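Local coordinates for protein Fe-S binding reductase, putative (Thermus thermophilus, PDB 2D4P) that is of unknown function but has a GNAT-like fold and may transfer acyl groups, at residues 6-11 / 23-29; 13-18 / 44-49. One frame throughout, in Å; residues are numbered along the deposited sequence.

How the interactions relate
Helix 11-16 is the common element: its start and the loop before it pack on helix 25-34 in interaction 1, and its later part lies on strand 45-56 in interaction 2. The segments alternate along the chain, 6-11, 13-18, 23-29 and 44-49, and the two centres stand about 12 Å apart. The contacts also touch directly. Val23 N probably donates to Asn15 OD1, and Val23 reaches both Ala18 and Phe49. Together they hold helices 11-16 and 25-34 and the loops around them against the sheet of this GNAT-like chain, through strand 45-56, with the two helices touching each other through Leu14 and Leu28.

Interaction 1 (6-11 / 23-29); sequences FTEEDL and VSLGALR
Leu28 meets Leu11 and Phe6 because its CG stands anti to the backbone N (chi1 -179°), toward segment 6-11, where the two methyls spread. CD1 ends against the backbone of 7-11, 3.5 Å from Leu11 CA, while CD2 lies over the peptide between Thr7 and Glu8. Phe6 comes alongside, its CG set between N and carbonyl carbon (chi1 49°); the ring brings CD1 to 3.9 Å from Leu28 CG and points its edge at Leu28 O. Leu11 CD1 approaches the start of the other segment, 3.5 Å from Val23 O.

Further out, Glu8 reaches across with an extended chain to form a two-pronged salt bridge with Arg29. Arg29 NH2 gives Glu8 OE1 a fairly straight bond of 3.0 Å, which lies in the guanidinium plane but arrives from above the carboxylate. The second prong, from Arg29 NE to Glu8 OE2, is short at 2.7 Å but bent and weak. The two planes are 49° apart, a twist away from the flat, paired geometry. Leu25 fits beneath this bridge: its CD1 touches Glu8 CG at 3.8 Å and its CD2 lies over one face of the guanidinium.

Both backbones are braced locally. Asp10 OD2 accepts from Thr7 N and pairs with Arg4, while Ser24 OG caps helix 25-34 by accepting from Ala27 N. The loop from strand 2-4 to helix 11-16, with its 3-10 turn, lies against the first turn of helix 25-34, while Phe6 continues inward to Phe31 and Ala32 of that helix and to Leu51 of strand 45-56.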
loop_
_atom_site.group_PDB
_atom_site.type_symbol
_atom_site.label_atom_id
_atom_site.label_comp_id
_atom_site.label_asym_id
_atom_site.label_seq_id
_atom_site.Cartn_x
_atom_site.Cartn_y
_atom_site.Cartn_z
ATOM N N PHE A 6 5.807 -6.820 -7.765
ATOM C CA PHE A 6 6.694 -7.800 -7.183
ATOM C C PHE A 6 6.226 -9.205 -7.584
ATOM O O PHE A 6 5.059 -9.430 -7.984
ATOM C CB PHE A 6 6.847 -7.660 -5.644
ATOM C CG PHE A 6 5.542 -7.538 -4.902
ATOM C CD1 PHE A 6 4.741 -8.647 -4.706
ATOM C CD2 PHE A 6 5.096 -6.301 -4.435
ATOM C CE1 PHE A 6 3.535 -8.534 -4.034
ATOM C CE2 PHE A 6 3.899 -6.183 -3.749
ATOM C CZ PHE A 6 3.101 -7.304 -3.568
ATOM N N THR A 7 7.180 -10.126 -7.497
ATOM C CA THR A 7 6.969 -11.568 -7.747
ATOM C C THR A 7 7.464 -12.382 -6.573
ATOM O O THR A 7 7.990 -11.846 -5.590
ATOM C CB THR A 7 7.687 -12.054 -9.035
ATOM O OG1 THR A 7 9.105 -12.056 -8.842
ATOM C CG2 THR A 7 7.434 -11.081 -10.207
ATOM N N GLU A 8 7.322 -13.699 -6.688
ATOM C CA GLU A 8 7.707 -14.583 -5.583
ATOM C C GLU A 8 9.178 -14.453 -5.234
ATOM O O GLU A 8 9.563 -14.641 -4.085
ATOM C CB GLU A 8 7.315 -16.023 -5.901
ATOM C CG GLU A 8 5.810 -16.194 -5.862
ATOM C CD GLU A 8 5.346 -17.592 -6.222
ATOM O OE1 GLU A 8 6.140 -18.548 -6.032
ATOM O OE2 GLU A 8 4.179 -17.716 -6.687
ATOM N N GLU A 9 9.980 -14.084 -6.233
ATOM C CA GLU A 9 11.416 -13.897 -6.069
ATOM C C GLU A 9 11.752 -12.743 -5.120
ATOM O O GLU A 9 12.870 -12.666 -4.601
ATOM C CB GLU A 9 12.071 -13.663 -7.440
ATOM C CG GLU A 9 12.191 -14.921 -8.311
ATOM C CD GLU A 9 10.864 -15.434 -8.912
ATOM O OE1 GLU A 9 9.893 -14.648 -9.100
ATOM O OE2 GLU A 9 10.787 -16.658 -9.209
ATOM N N ASP A 10 10.771 -11.867 -4.896
ATOM C CA ASP A 10 10.913 -10.698 -4.050
ATOM C C ASP A 10 10.504 -10.905 -2.600
ATOM O O ASP A 10 10.486 -9.959 -1.818
ATOM C CB ASP A 10 10.042 -9.581 -4.609
ATOM C CG ASP A 10 10.523 -9.083 -5.937
ATOM O OD1 ASP A 10 11.742 -8.828 -6.100
ATOM O OD2 ASP A 10 9.746 -8.901 -6.880
ATOM N N LEU A 11 10.173 -12.129 -2.229
ATOM C CA LEU A 11 9.725 -12.381 -0.863
ATOM C C LEU A 11 10.713 -11.834 0.221
ATOM O O LEU A 11 10.308 -11.095 1.119
ATOM C CB LEU A 11 9.412 -13.874 -0.693
ATOM C CG LEU A 11 8.849 -14.296 0.661
ATOM C CD1 LEU A 11 7.542 -13.608 0.966
ATOM C CD2 LEU A 11 8.710 -15.814 0.681
ATOM N N VAL A 23 5.512 -10.791 5.775
ATOM C CA VAL A 23 4.643 -11.066 4.643
ATOM C C VAL A 23 4.871 -12.514 4.272
ATOM O O VAL A 23 6.014 -12.936 4.015
ATOM C CB VAL A 23 5.013 -10.153 3.420
ATOM C CG1 VAL A 23 4.058 -10.397 2.252
ATOM C CG2 VAL A 23 5.013 -8.695 3.830
ATOM N N SER A 24 3.803 -13.299 4.267
ATOM C CA SER A 24 3.917 -14.686 3.843
ATOM C C SER A 24 3.951 -14.781 2.321
ATOM O O SER A 24 3.560 -13.851 1.609
ATOM C CB SER A 24 2.741 -15.520 4.379
ATOM O OG SER A 24 1.518 -15.098 3.754
ATOM N N LEU A 25 4.396 -15.928 1.835
ATOM C CA LEU A 25 4.334 -16.235 0.424
ATOM C C LEU A 25 2.903 -16.182 -0.078
ATOM O O LEU A 25 2.672 -15.707 -1.180
ATOM C CB LEU A 25 4.892 -17.631 0.134
ATOM C CG LEU A 25 4.983 -18.070 -1.323
ATOM C CD1 LEU A 25 5.777 -17.072 -2.141
ATOM C CD2 LEU A 25 5.625 -19.446 -1.403
ATOM N N GLY A 26 1.961 -16.674 0.739
ATOM C CA GLY A 26 0.556 -16.636 0.369
ATOM C C GLY A 26 0.060 -15.216 0.182
ATOM O O GLY A 26 -0.659 -14.914 -0.778
ATOM N N ALA A 27 0.450 -14.342 1.103
ATOM C CA ALA A 27 0.087 -12.929 1.024
ATOM C C ALA A 27 0.733 -12.265 -0.194
ATOM O O ALA A 27 0.065 -11.569 -0.930
ATOM C CB ALA A 27 0.471 -12.199 2.296
ATOM N N LEU A 28 2.007 -12.547 -0.429
ATOM C CA LEU A 28 2.707 -12.002 -1.584
ATOM C C LEU A 28 1.982 -12.399 -2.873
ATOM O O LEU A 28 1.702 -11.552 -3.718
ATOM C CB LEU A 28 4.162 -12.502 -1.613
ATOM C CG LEU A 28 5.060 -12.002 -2.765
ATOM C CD1 LEU A 28 6.533 -12.145 -2.381
ATOM C CD2 LEU A 28 4.823 -12.758 -4.062
ATOM N N ARG A 29 1.631 -13.680 -2.995
ATOM C CA ARG A 29 0.961 -14.190 -4.188
ATOM C C ARG A 29 -0.392 -13.521 -4.450
ATOM O O ARG A 29 -0.702 -13.130 -5.581
ATOM C CB ARG A 29 0.782 -15.708 -4.092
ATOM C CG ARG A 29 2.029 -16.494 -4.408
ATOM C CD ARG A 29 1.901 -17.975 -4.072
ATOM N NE ARG A 29 3.114 -18.698 -4.431
ATOM C CZ ARG A 29 3.303 -20.004 -4.223
ATOM N NH1 ARG A 29 2.374 -20.731 -3.623
ATOM N NH2 ARG A 29 4.438 -20.575 -4.600
#

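Interaction 2 (13-18 / 44-49)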
loop_
_atom_site.group_PDB
_atom_site.type_symbol
_atom_site.label_atom_id
_atom_site.label_comp_id
_atom_site.label_asym_id
_atom_site.label_seq_id
_atom_site.Cartn_x
_atom_site.Cartn_y
_atom_site.Cartn_z
ATOM N N ARG A 13 13.074 -9.455 -0.089
ATOM C CA ARG A 13 13.089 -8.005 -0.193
ATOM C C ARG A 13 11.911 -7.398 0.550
ATOM O O ARG A 13 12.080 -6.419 1.276
ATOM C CB ARG A 13 12.989 -7.568 -1.654
ATOM C CG ARG A 13 14.208 -7.795 -2.497
ATOM C CD ARG A 13 13.973 -7.287 -3.905
ATOM N NE ARG A 13 15.154 -7.308 -4.758
ATOM C CZ ARG A 13 15.534 -8.341 -5.480
ATOM N NH1 ARG A 13 14.857 -9.485 -5.438
ATOM N NH2 ARG A 13 16.627 -8.237 -6.234
ATOM N N LEU A 14 10.711 -7.963 0.359
ATOM C CA LEU A 14 9.543 -7.467 1.075
ATOM C C LEU A 14 9.749 -7.590 2.582
ATOM O O LEU A 14 9.482 -6.664 3.319
ATOM C CB LEU A 14 8.275 -8.212 0.678
ATOM C CG LEU A 14 7.758 -7.973 -0.748
ATOM C CD1 LEU A 14 6.396 -8.687 -0.899
ATOM C CD2 LEU A 14 7.594 -6.522 -1.006
ATOM N N ASN A 15 10.263 -8.730 3.010
ATOM C CA ASN A 15 10.387 -9.003 4.430
ATOM C C ASN A 15 11.508 -8.194 5.047
ATOM O O ASN A 15 11.471 -7.867 6.229
ATOM C CB ASN A 15 10.509 -10.502 4.643
ATOM C CG ASN A 15 9.160 -11.170 4.625
ATOM O OD1 ASN A 15 8.367 -10.960 5.533
ATOM N ND2 ASN A 15 8.866 -11.932 3.574
ATOM N N ARG A 16 12.487 -7.800 4.241
ATOM C CA ARG A 16 13.499 -6.856 4.725
ATOM C C ARG A 16 12.864 -5.512 5.110
ATOM O O ARG A 16 13.406 -4.788 5.952
ATOM C CB ARG A 16 14.602 -6.635 3.676
ATOM C CG ARG A 16 15.755 -7.611 3.792
ATOM C CD ARG A 16 16.721 -7.519 2.613
ATOM N NE ARG A 16 17.458 -6.258 2.656
ATOM C CZ ARG A 16 18.175 -5.751 1.650
ATOM N NH1 ARG A 16 18.248 -6.386 0.474
ATOM N NH2 ARG A 16 18.809 -4.589 1.824
ATOM N N LEU A 17 11.727 -5.180 4.486
ATOM C CA LEU A 17 10.965 -3.964 4.776
ATOM C C LEU A 17 9.816 -4.147 5.764
ATOM O O LEU A 17 9.175 -3.171 6.144
ATOM C CB LEU A 17 10.357 -3.405 3.482
ATOM C CG LEU A 17 11.375 -2.986 2.424
ATOM C CD1 LEU A 17 10.734 -3.038 1.042
ATOM C CD2 LEU A 17 11.972 -1.617 2.749
ATOM N N ALA A 18 9.532 -5.388 6.150
ATOM C CA ALA A 18 8.294 -5.723 6.860
ATOM C C ALA A 18 8.400 -5.695 8.404
ATOM O O ALA A 18 7.413 -5.938 9.094
ATOM C CB ALA A 18 7.812 -7.091 6.414
ATOM N N GLU A 44 19.048 -1.831 -6.143
ATOM C CA GLU A 44 18.424 -3.072 -5.680
ATOM C C GLU A 44 18.330 -3.118 -4.153
ATOM O O GLU A 44 18.090 -4.170 -3.573
ATOM C CB GLU A 44 19.134 -4.309 -6.284
ATOM C CG GLU A 44 18.343 -4.953 -7.450
ATOM C CD GLU A 44 19.222 -5.705 -8.459
ATOM O OE1 GLU A 44 18.677 -6.449 -9.330
ATOM O OE2 GLU A 44 20.466 -5.540 -8.401
ATOM N N GLU A 45 18.509 -1.970 -3.508
ATOM C CA GLU A 45 18.139 -1.790 -2.116
ATOM C C GLU A 45 16.606 -1.697 -2.096
ATOM O O GLU A 45 16.045 -0.836 -2.767
ATOM C CB GLU A 45 18.761 -0.492 -1.591
ATOM C CG GLU A 45 18.602 -0.232 -0.101
ATOM C CD GLU A 45 19.435 -1.176 0.756
ATOM O OE1 GLU A 45 20.334 -1.862 0.216
ATOM O OE2 GLU A 45 19.192 -1.238 1.977
ATOM N N PRO A 46 15.914 -2.596 -1.400
ATOM C CA PRO A 46 14.469 -2.424 -1.236
ATOM C C PRO A 46 14.185 -1.160 -0.419
ATOM O O PRO A 46 14.890 -0.870 0.535
ATOM C CB PRO A 46 14.024 -3.680 -0.469
ATOM C CG PRO A 46 15.169 -4.602 -0.492
ATOM C CD PRO A 46 16.409 -3.833 -0.770
ATOM N N MET A 47 13.157 -0.412 -0.795
ATOM C CA MET A 47 12.877 0.845 -0.123
ATOM C C MET A 47 11.439 0.970 0.379
ATOM O O MET A 47 11.147 1.873 1.155
ATOM C CB MET A 47 13.204 2.023 -1.047
ATOM C CG MET A 47 14.719 2.272 -1.242
ATOM S SD MET A 47 15.544 2.697 0.299
ATOM C CE MET A 47 14.977 4.391 0.546
ATOM N N GLY A 48 10.545 0.088 -0.060
ATOM C CA GLY A 48 9.189 0.108 0.441
ATOM C C GLY A 48 8.305 -0.846 -0.321
ATOM O O GLY A 48 8.702 -1.403 -1.356
ATOM N N PHE A 49 7.092 -1.018 0.173
ATOM C CA PHE A 49 6.092 -1.763 -0.580
ATOM C C PHE A 49 4.700 -1.320 -0.185
ATOM O O PHE A 49 4.496 -0.766 0.891
ATOM C CB PHE A 49 6.269 -3.287 -0.386
ATOM C CG PHE A 49 5.965 -3.787 1.022
ATOM C CD1 PHE A 49 4.670 -4.067 1.426
ATOM C CD2 PHE A 49 7.001 -4.051 1.902
ATOM C CE1 PHE A 49 4.414 -4.520 2.698
ATOM C CE2 PHE A 49 6.745 -4.513 3.186
ATOM C CZ PHE A 49 5.454 -4.758 3.571
HETATM O O HOH W 1 15.588 -4.464 -4.357
#
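Segment 13-18, on helix 11-16, lies against the start of strand 45-56, and the backbones come as near as 5.8 Å between Arg13 CA and Pro46 CA. Leu17 fills the middle: its CD1 reaches Gly48 N at 3.3 Å and Pro46 CB at 3.7 Å, CD2 rests on the Met47-Gly48 peptide, and CB meets the Phe49 ring at its edge. Leu14 approaches the same residue from its root, CD2 lying 3.6 Å from Phe49 CB. With CG between backbone N and carbonyl carbon (chi1 68°), the Phe49 ring is directed under the helix. Met47 and Gly48 both face Ala40, a classic beta bulge in the antiparallel pairing of strands 38-42 and 45-56, and Leu17 packs directly on it. Cut back to an alanine, Leu17 would lose both methyls, which is likely to leave a gap over the Met47-Gly48 peptide and strip Pro46 CB of its leucine contact.

Two arginines also meet Pro46. Its CG touches Arg13 CB, while CD sits beneath one face of the Arg16 guanidinium, 3.4 Å from NH1. Arg16 NH2 makes a long salt bridge of 3.4 Å to Glu45 OE2, their planes turned 77° apart; Arg71 is the stronger partner of that carboxylate. Arg13 NE donates to a water at 2.9 Å, which in turn gives Glu44 O a weak bond.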